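Local coordinates for xylose isomerase domain protein TIM barrel (Planctomyces limnophilus, PDB 3TVA) that probably acts as an isomerase and binds a magnesium ion in a TIM barrel, at residues A[228-233]-A[259-264]; A[182-187]-A[211-216]; A[31-36]-A[272-277]. All coordinates share one frame; numbering follows the deposited sequence. Where two conformers were deposited one is given.

Contact 1: A[228-233]-A[259-264]; sequences GQEVAL and EREIPH. With MG (magnesium ion), chain C.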
loop_
_atom_site.group_PDB
_atom_site.type_symbol
_atom_site.label_atom_id
_atom_site.label_comp_id
_atom_site.label_asym_id
_atom_site.label_seq_id
_atom_site.Cartn_x
_atom_site.Cartn_y
_atom_site.Cartn_z
ATOM N N GLY A 228 9.222 1.888 14.940
ATOM C CA GLY A 228 8.589 0.844 15.728
ATOM C C GLY A 228 8.987 -0.507 15.136
ATOM O O GLY A 228 9.855 -0.579 14.266
ATOM N N GLN A 229 8.359 -1.585 15.588
ATOM C CA GLN A 229 8.754 -2.915 15.136
ATOM C C GLN A 229 7.586 -3.651 14.496
ATOM O O GLN A 229 6.549 -3.829 15.128
ATOM C CB GLN A 229 9.278 -3.736 16.322
ATOM C CG GLN A 229 9.670 -5.161 15.958
ATOM C CD GLN A 229 9.911 -6.043 17.184
ATOM O OE1 GLN A 229 9.784 -5.596 18.331
ATOM N NE2 GLN A 229 10.257 -7.308 16.940
ATOM N N GLU A 230 7.750 -4.096 13.257
ATOM C CA GLU A 230 6.689 -4.864 12.611
ATOM C C GLU A 230 6.665 -6.272 13.190
ATOM O O GLU A 230 7.714 -6.853 13.413
ATOM C CB GLU A 230 6.874 -4.920 11.092
ATOM C CG GLU A 230 5.700 -5.596 10.389
ATOM C CD GLU A 230 5.958 -5.914 8.915
ATOM O OE1 GLU A 230 6.824 -5.259 8.292
ATOM O OE2 GLU A 230 5.284 -6.830 8.387
ATOM N N VAL A 231 5.472 -6.803 13.455
ATOM C CA VAL A 231 5.329 -8.136 14.035
ATOM C C VAL A 231 4.198 -8.898 13.336
ATOM O O VAL A 231 3.417 -8.305 12.598
ATOM C CB VAL A 231 5.026 -8.066 15.555
ATOM C CG1 VAL A 231 6.218 -7.505 16.316
ATOM C CG2 VAL A 231 3.779 -7.220 15.810
ATOM N N ALA A 232 4.118 -10.207 13.577
ATOM C CA ALA A 232 3.075 -11.047 12.994
ATOM C C ALA A 232 1.668 -10.511 13.308
ATOM O O ALA A 232 1.420 -9.982 14.391
ATOM C CB ALA A 232 3.224 -12.493 13.485
ATOM N N LEU A 233 0.762 -10.637 12.342
ATOM C CA LEU A 233 -0.564 -10.044 12.449
ATOM C C LEU A 233 -1.263 -10.480 13.739
ATOM O O LEU A 233 -1.341 -11.670 14.037
ATOM C CB LEU A 233 -1.419 -10.447 11.250
ATOM C CG LEU A 233 -2.565 -9.489 10.943
ATOM C CD1 LEU A 233 -1.991 -8.190 10.395
ATOM C CD2 LEU A 233 -3.572 -10.099 9.973
ATOM N N GLU A 259 0.027 -7.938 4.381
ATOM C CA GLU A 259 1.388 -7.588 4.044
ATOM C C GLU A 259 2.302 -7.947 5.203
ATOM O O GLU A 259 2.064 -7.521 6.326
ATOM C CB GLU A 259 1.505 -6.098 3.748
ATOM C CG GLU A 259 2.908 -5.721 3.286
ATOM C CD GLU A 259 3.009 -4.250 2.958
ATOM O OE1 GLU A 259 2.623 -3.451 3.820
ATOM O OE2 GLU A 259 3.443 -3.903 1.839
ATOM N N ARG A 260 3.319 -8.765 4.951
ATOM C CA ARG A 260 4.318 -9.028 5.981
ATOM C C ARG A 260 5.681 -8.916 5.342
ATOM O O ARG A 260 6.073 -9.795 4.548
ATOM C CB ARG A 260 4.119 -10.438 6.530
ATOM C CG ARG A 260 5.105 -10.847 7.604
ATOM C CD ARG A 260 4.609 -10.487 8.999
ATOM N NE ARG A 260 5.569 -10.904 10.016
ATOM C CZ ARG A 260 6.566 -10.146 10.462
ATOM N NH1 ARG A 260 6.741 -8.913 9.981
ATOM N NH2 ARG A 260 7.396 -10.625 11.386
ATOM N N GLU A 261 6.469 -7.906 5.705
ATOM C CA GLU A 261 7.649 -7.778 4.891
ATOM C C GLU A 261 8.827 -8.339 5.650
ATOM O O GLU A 261 9.546 -7.620 6.337
ATOM C CB GLU A 261 7.891 -6.285 4.647
ATOM C CG GLU A 261 6.618 -5.477 4.401
ATOM C CD GLU A 261 6.895 -3.994 4.157
ATOM O OE1 GLU A 261 6.820 -3.212 5.130
ATOM O OE2 GLU A 261 7.178 -3.610 2.997
ATOM N N ILE A 262 9.115 -9.598 5.360
ATOM C CA ILE A 262 10.352 -10.237 5.743
ATOM C C ILE A 262 10.707 -11.204 4.622
ATOM O O ILE A 262 10.832 -12.411 4.857
ATOM C CB ILE A 262 10.210 -10.973 7.112
ATOM C CG1 ILE A 262 8.943 -11.835 7.153
ATOM C CG2 ILE A 262 10.140 -9.969 8.257
ATOM C CD1 ILE A 262 8.807 -12.663 8.421
ATOM N N PRO A 263 10.922 -10.680 3.400
ATOM C CA PRO A 263 11.230 -11.588 2.290
ATOM C C PRO A 263 12.580 -12.275 2.473
ATOM O O PRO A 263 12.874 -13.233 1.753
ATOM C CB PRO A 263 11.251 -10.658 1.071
ATOM C CG PRO A 263 11.538 -9.301 1.632
ATOM C CD PRO A 263 10.809 -9.282 2.940
ATOM N N HIS A 264 13.398 -11.765 3.394
ATOM C CA HIS A 264 14.701 -12.367 3.701
ATOM C C HIS A 264 14.549 -13.690 4.458
ATOM O O HIS A 264 15.502 -14.455 4.580
ATOM C CB HIS A 264 15.565 -11.397 4.514
ATOM C CG HIS A 264 14.982 -11.043 5.848
ATOM N ND1 HIS A 264 13.952 -10.137 5.994
ATOM C CD2 HIS A 264 15.278 -11.481 7.096
ATOM C CE1 HIS A 264 13.643 -10.029 7.275
ATOM N NE2 HIS A 264 14.432 -10.834 7.964
HETATM MG MG MG C . 1.612 -1.253 3.372
HETATM O O HOH W 1 9.234 -7.950 10.999
#
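E230 reaches across to R260 and E261 with a single carboxylate oxygen, and most of the polar contact rests on it. OE2 of E230 forms a salt bridge with NH1 of R260 at 3.0 Å; the hydrogen bond inside it is weak, bent to 146° at the hydrogen. The oxygen lies at the guanidinium edge, in its plane, yet the carboxylate plane is turned 62° against that of the arginine. On its syn side the same OE2 also accepts from the backbone N of E261, at 3.1 Å. What brings E230 this far is an extended chain that starts with CG opposite the backbone N (chi1 -174°). A water adds a second link, accepting from NH1 of R260 and donating to O of E230. NE of R260 is taken by a salt bridge to D272 of helix 266-287.

Stacking is the second element. The R260 guanidinium lies flat against the V231-A232 peptide, with C of V231 3.9 Å above its centre, while CD1 of I262 covers the rim of the opposite face. OE1 of E230 and OE1 of E261 approach to 3.8 Å, a like-charge pair that may repel.

Last comes the metal: OE1 of E259 binds magnesium at 2.5 Å, with E158, D184 and H211 completing the protein ligands. Such a site, at the C-terminal ends of the strands, is typical of xylose isomerase-like TIM barrels.

Contact 2: A[182-187]-A[211-216]; sequences NFDPAN and HCKDAL. With MG (magnesium ion), chain C.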
loop_
_atom_site.group_PDB
_atom_site.type_symbol
_atom_site.label_atom_id
_atom_site.label_comp_id
_atom_site.label_asym_id
_atom_site.label_seq_id
_atom_site.Cartn_x
_atom_site.Cartn_y
_atom_site.Cartn_z
ATOM N N ASN A 182 -4.534 3.779 0.051
ATOM C CA ASN A 182 -4.361 2.412 0.529
ATOM C C ASN A 182 -4.013 2.497 2.003
ATOM O O ASN A 182 -2.895 2.899 2.368
ATOM C CB ASN A 182 -3.232 1.677 -0.205
ATOM C CG ASN A 182 -3.126 0.214 0.230
ATOM O OD1 ASN A 182 -3.858 -0.651 -0.268
ATOM N ND2 ASN A 182 -2.231 -0.066 1.180
ATOM N N PHE A 183 -4.941 2.086 2.857
ATOM C CA PHE A 183 -4.742 2.307 4.281
ATOM C C PHE A 183 -3.901 1.198 4.913
ATOM O O PHE A 183 -4.205 0.002 4.768
ATOM C CB PHE A 183 -6.075 2.466 5.027
ATOM C CG PHE A 183 -5.905 3.013 6.427
ATOM C CD1 PHE A 183 -5.825 2.163 7.515
ATOM C CD2 PHE A 183 -5.783 4.385 6.642
ATOM C CE1 PHE A 183 -5.638 2.667 8.804
ATOM C CE2 PHE A 183 -5.599 4.900 7.925
ATOM C CZ PHE A 183 -5.521 4.046 9.004
ATOM N N ASP A 184 -2.836 1.608 5.595
ATOM C CA ASP A 184 -1.951 0.688 6.321
ATOM C C ASP A 184 -1.766 1.129 7.774
ATOM O O ASP A 184 -0.973 2.015 8.057
ATOM C CB ASP A 184 -0.588 0.519 5.644
ATOM C CG ASP A 184 0.294 -0.516 6.359
ATOM O OD1 ASP A 184 0.160 -0.730 7.581
ATOM O OD2 ASP A 184 1.125 -1.155 5.706
ATOM N N PRO A 185 -2.538 0.554 8.694
ATOM C CA PRO A 185 -2.458 1.016 10.089
ATOM C C PRO A 185 -1.082 0.805 10.745
ATOM O O PRO A 185 -0.698 1.595 11.611
ATOM C CB PRO A 185 -3.523 0.178 10.787
ATOM C CG PRO A 185 -3.560 -1.108 9.990
ATOM C CD PRO A 185 -3.218 -0.747 8.563
ATOM N N ALA A 186 -0.350 -0.239 10.351
ATOM C CA ALA A 186 0.931 -0.508 10.977
ATOM C C ALA A 186 1.932 0.596 10.670
ATOM O O ALA A 186 2.781 0.909 11.513
ATOM C CB ALA A 186 1.479 -1.870 10.552
ATOM N N ASN A 187 1.814 1.210 9.491
ATOM C CA ASN A 187 2.731 2.289 9.110
ATOM C C ASN A 187 2.706 3.458 10.086
ATOM O O ASN A 187 3.742 4.025 10.406
ATOM C CB ASN A 187 2.477 2.790 7.676
ATOM C CG ASN A 187 2.883 1.760 6.613
ATOM O OD1 ASN A 187 3.483 0.731 6.929
ATOM N ND2 ASN A 187 2.578 2.051 5.350
ATOM N N HIS A 211 -4.086 -2.529 3.677
ATOM C CA HIS A 211 -3.151 -3.562 4.067
ATOM C C HIS A 211 -3.430 -4.004 5.496
ATOM O O HIS A 211 -3.734 -3.181 6.370
ATOM C CB HIS A 211 -1.711 -3.070 3.890
ATOM C CG HIS A 211 -1.309 -2.950 2.453
ATOM N ND1 HIS A 211 -0.193 -2.261 2.038
ATOM C CD2 HIS A 211 -1.890 -3.431 1.326
ATOM C CE1 HIS A 211 -0.103 -2.307 0.721
ATOM N NE2 HIS A 211 -1.118 -3.017 0.262
ATOM N N CYS A 212 -3.375 -5.312 5.720
ATOM C CA CYS A 212 -3.437 -5.838 7.066
ATOM C C CYS A 212 -2.024 -6.172 7.479
ATOM O O CYS A 212 -1.426 -7.127 6.980
ATOM C CB CYS A 212 -4.311 -7.092 7.128
ATOM S SG CYS A 212 -6.048 -6.698 6.827
ATOM N N LYS A 213 -1.506 -5.367 8.398
ATOM C CA LYS A 213 -0.139 -5.504 8.875
ATOM C C LYS A 213 -0.155 -5.014 10.320
ATOM O O LYS A 213 -1.022 -4.220 10.695
ATOM C CB LYS A 213 0.814 -4.661 8.020
ATOM C CG LYS A 213 2.278 -4.992 8.272
ATOM C CD LYS A 213 3.182 -3.783 8.137
ATOM C CE LYS A 213 3.337 -3.352 6.731
ATOM N NZ LYS A 213 3.723 -1.901 6.624
ATOM N N ASP A 214 0.783 -5.480 11.141
ATOM C CA ASP A 214 0.772 -5.118 12.562
ATOM C C ASP A 214 2.153 -4.632 13.008
ATOM O O ASP A 214 3.169 -4.973 12.395
ATOM C CB ASP A 214 0.330 -6.321 13.409
ATOM C CG ASP A 214 -0.385 -5.917 14.708
ATOM O OD1 ASP A 214 -0.308 -4.737 15.127
ATOM O OD2 ASP A 214 -1.021 -6.800 15.322
ATOM N N ALA A 215 2.192 -3.837 14.075
ATOM C CA ALA A 215 3.460 -3.318 14.577
ATOM C C ALA A 215 3.372 -2.937 16.046
ATOM O O ALA A 215 2.280 -2.719 16.574
ATOM C CB ALA A 215 3.907 -2.112 13.748
ATOM N N LEU A 216 4.531 -2.846 16.692
ATOM C CA LEU A 216 4.632 -2.374 18.072
ATOM C C LEU A 216 5.148 -0.941 18.062
ATOM O O LEU A 216 6.043 -0.610 17.278
ATOM C CB LEU A 216 5.606 -3.256 18.865
ATOM C CG LEU A 216 5.221 -4.729 19.040
ATOM C CD1 LEU A 216 6.387 -5.539 19.655
ATOM C CD2 LEU A 216 3.946 -4.861 19.909
HETATM MG MG MG C . 1.612 -1.253 3.372
#
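N182 points the nitrogen of its amide at the face of the H211 ring, with ND2 3.0 Å above the plane and over the ring centre. The two planes stand 62° apart, so this is neither a flat stack nor a hydrogen bond; the amide is held in place by S209 at OD1 and E158 at ND2. The histidine turns ND1 to the magnesium ion, 2.5 Å away, and gives NE2 to Q39. The backbone N of H211 donates to O of F183 at 2.8 Å, joining the parallel strands 179-183 and 207-216.

D184 and K213 meet at an angle. NZ of K213 approaches OD2 of D184 on its syn side at 2.9 Å, 31° out of the carboxylate plane, in a salt bridge; the same OD2 binds the magnesium at 2.4 Å. K213 gets there by bending at chi2 and chi3 (-72°), which folds its chain over A186, CD resting 3.5 Å from CB of the alanine. Farther along, CB of A186 also packs on CB of A215.

The other oxygen of D184 turns to the helix that follows, where OD1 caps its N-terminus by accepting from N of N187 at 3.2 Å, and weakly from N of A186. Metal, ammonium group and helix start thus share one carboxylate, which leaves D184 little freedom to rotate and should hold its metal-binding oxygen in position.

Contact 3: A[31-36]-A[272-277]; sequences QDLKVP and DLASAL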
loop_
_atom_site.group_PDB
_atom_site.type_symbol
_atom_site.label_atom_id
_atom_site.label_comp_id
_atom_site.label_asym_id
_atom_site.label_seq_id
_atom_site.Cartn_x
_atom_site.Cartn_y
_atom_site.Cartn_z
ATOM N N GLN A 31 -0.768 -18.761 -4.456
ATOM C CA GLN A 31 -1.464 -19.917 -5.009
ATOM C C GLN A 31 -1.613 -21.052 -4.010
ATOM O O GLN A 31 -2.709 -21.611 -3.850
ATOM C CB GLN A 31 -0.685 -20.460 -6.203
ATOM C CG GLN A 31 -1.024 -19.853 -7.534
ATOM C CD GLN A 31 -0.438 -20.658 -8.681
ATOM O OE1 GLN A 31 -1.065 -21.593 -9.189
ATOM N NE2 GLN A 31 0.778 -20.309 -9.080
ATOM N N ASP A 32 -0.495 -21.396 -3.372
ATOM C CA ASP A 32 -0.456 -22.428 -2.341
ATOM C C ASP A 32 -1.473 -22.119 -1.235
ATOM O O ASP A 32 -2.207 -22.996 -0.793
ATOM C CB ASP A 32 0.958 -22.548 -1.745
ATOM C CG ASP A 32 2.014 -22.957 -2.781
ATOM O OD1 ASP A 32 1.658 -23.604 -3.791
ATOM O OD2 ASP A 32 3.210 -22.639 -2.579
ATOM N N LEU A 33 -1.514 -20.859 -0.812
ATOM C CA LEU A 33 -2.439 -20.404 0.237
ATOM C C LEU A 33 -3.889 -20.271 -0.253
ATOM O O LEU A 33 -4.807 -20.100 0.547
ATOM C CB LEU A 33 -1.971 -19.064 0.807
ATOM C CG LEU A 33 -0.607 -19.086 1.487
ATOM C CD1 LEU A 33 -0.202 -17.666 1.910
ATOM C CD2 LEU A 33 -0.638 -20.044 2.669
ATOM N N LYS A 34 -4.069 -20.330 -1.571
ATOM C CA LYS A 34 -5.389 -20.300 -2.199
ATOM C C LYS A 34 -6.159 -18.990 -2.030
ATOM O O LYS A 34 -7.389 -18.982 -2.106
ATOM C CB LYS A 34 -6.251 -21.477 -1.706
ATOM C CG LYS A 34 -5.676 -22.855 -2.026
ATOM C CD LYS A 34 -6.581 -23.947 -1.465
ATOM C CE LYS A 34 -6.190 -25.328 -1.972
ATOM N NZ LYS A 34 -4.837 -25.728 -1.499
ATOM N N VAL A 35 -5.444 -17.884 -1.828
ATOM C CA VAL A 35 -6.095 -16.578 -1.772
ATOM C C VAL A 35 -6.579 -16.173 -3.161
ATOM O O VAL A 35 -5.907 -16.438 -4.155
ATOM C CB VAL A 35 -5.182 -15.484 -1.153
ATOM C CG1 VAL A 35 -4.646 -15.963 0.189
ATOM C CG2 VAL A 35 -4.036 -15.131 -2.089
ATOM N N PRO A 36 -7.789 -15.597 -3.238
ATOM C CA PRO A 36 -8.400 -15.132 -4.490
ATOM C C PRO A 36 -7.797 -13.849 -5.106
ATOM O O PRO A 36 -7.991 -13.615 -6.298
ATOM C CB PRO A 36 -9.865 -14.897 -4.093
ATOM C CG PRO A 36 -9.780 -14.486 -2.637
ATOM C CD PRO A 36 -8.663 -15.350 -2.072
ATOM N N ASP A 272 3.680 -16.550 8.577
ATOM C CA ASP A 272 2.938 -15.415 9.134
ATOM C C ASP A 272 1.774 -15.054 8.229
ATOM O O ASP A 272 0.731 -14.597 8.707
ATOM C CB ASP A 272 3.841 -14.197 9.386
ATOM C CG ASP A 272 4.874 -14.442 10.494
ATOM O OD1 ASP A 272 4.771 -15.466 11.213
ATOM O OD2 ASP A 272 5.789 -13.603 10.650
ATOM N N LEU A 273 1.946 -15.251 6.922
ATOM C CA LEU A 273 0.824 -15.077 6.001
ATOM C C LEU A 273 -0.284 -16.091 6.332
ATOM O O LEU A 273 -1.465 -15.743 6.355
ATOM C CB LEU A 273 1.257 -15.203 4.536
ATOM C CG LEU A 273 2.169 -14.104 3.966
ATOM C CD1 LEU A 273 2.362 -14.277 2.466
ATOM C CD2 LEU A 273 1.648 -12.710 4.269
ATOM N N ALA A 274 0.108 -17.334 6.604
ATOM C CA ALA A 274 -0.855 -18.387 6.913
ATOM C C ALA A 274 -1.601 -18.163 8.244
ATOM O O ALA A 274 -2.813 -18.381 8.317
ATOM C CB ALA A 274 -0.179 -19.773 6.885
ATOM N N SER A 275 -0.893 -17.750 9.294
ATOM C CA SER A 275 -1.571 -17.416 10.543
ATOM C C SER A 275 -2.422 -16.128 10.395
ATOM O O SER A 275 -3.505 -16.019 10.971
ATOM C CB SER A 275 -0.580 -17.319 11.710
ATOM O OG SER A 275 0.297 -16.218 11.550
ATOM N N ALA A 276 -1.950 -15.173 9.597
ATOM C CA ALA A 276 -2.737 -13.979 9.319
ATOM C C ALA A 276 -4.038 -14.375 8.627
ATOM O O ALA A 276 -5.113 -13.874 8.962
ATOM C CB ALA A 276 -1.947 -12.981 8.451
ATOM N N LEU A 277 -3.929 -15.289 7.671
ATOM C CA LEU A 277 -5.078 -15.754 6.910
ATOM C C LEU A 277 -6.113 -16.419 7.832
ATOM O O LEU A 277 -7.324 -16.196 7.693
ATOM C CB LEU A 277 -4.615 -16.701 5.791
ATOM C CG LEU A 277 -5.643 -17.434 4.925
ATOM C CD1 LEU A 277 -6.673 -16.475 4.375
ATOM C CD2 LEU A 277 -4.955 -18.165 3.784
#
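N of L277 donates to O of L273 at 2.8 Å, a bond within helix 266-287 that sets these two leucines one turn apart on the face turned toward 31-36. L33, at the C-terminal end of helix 27-32, packs against this face and touches three residues with separate parts of its side chain. CD1 of L33 meets CB of L273 at 3.9 Å, the two side chains crossing at about a right angle, and CD2 rests 4.2 Å from CB of A274. CB of L33 faces CD2 of L277, and that same methyl lies 3.8 Å from the carbonyl O of L33.

V35 adds one more touch, CG1 to CD2 of L277 at 4.2 Å. L277 can serve both partners because its CG stands opposite the backbone N (chi1 174°), which, with chi2 near 51°, turns CD2 toward the 31-36 segment, where L33 and V35 both meet it. The chain leaves helix 27-32 through a Schellman motif, where K34 adopts positive phi (66°) and its N bonds back to O of Q31 at 2.9 Å.

No hydrogen bond passes between the two segments. Cohesion here is therefore van der Waals and hydrophobic: aliphatic side chains join the end of the barrel's first helix to its last, and the contact depends on shape fit and exclusion of water rather than on directional bonds.

How the contacts relate
Contacts 1 and 2 adjoin, their centres about 10 Å apart, and both reach the magnesium ion. Strands 207-216 and 229-231 are sheet neighbours: N of L216 lies 2.7 Å from O of Q229, probably a hydrogen bond, and N of E259 similarly approaches O of C212. Contact 2 closes before contact 1 opens along the chain, and both are nested in the long loop closed by contact 3, which brings the helix after the first barrel strand against the last helix. Contact 3 lies about 15 Å from contact 1 by centres, touching it where L233 packs on A276, and about 17 Å from contact 2, which it does not touch. Contact 1 thus lies between the metal site and the packing of the first and last helices outside the barrel.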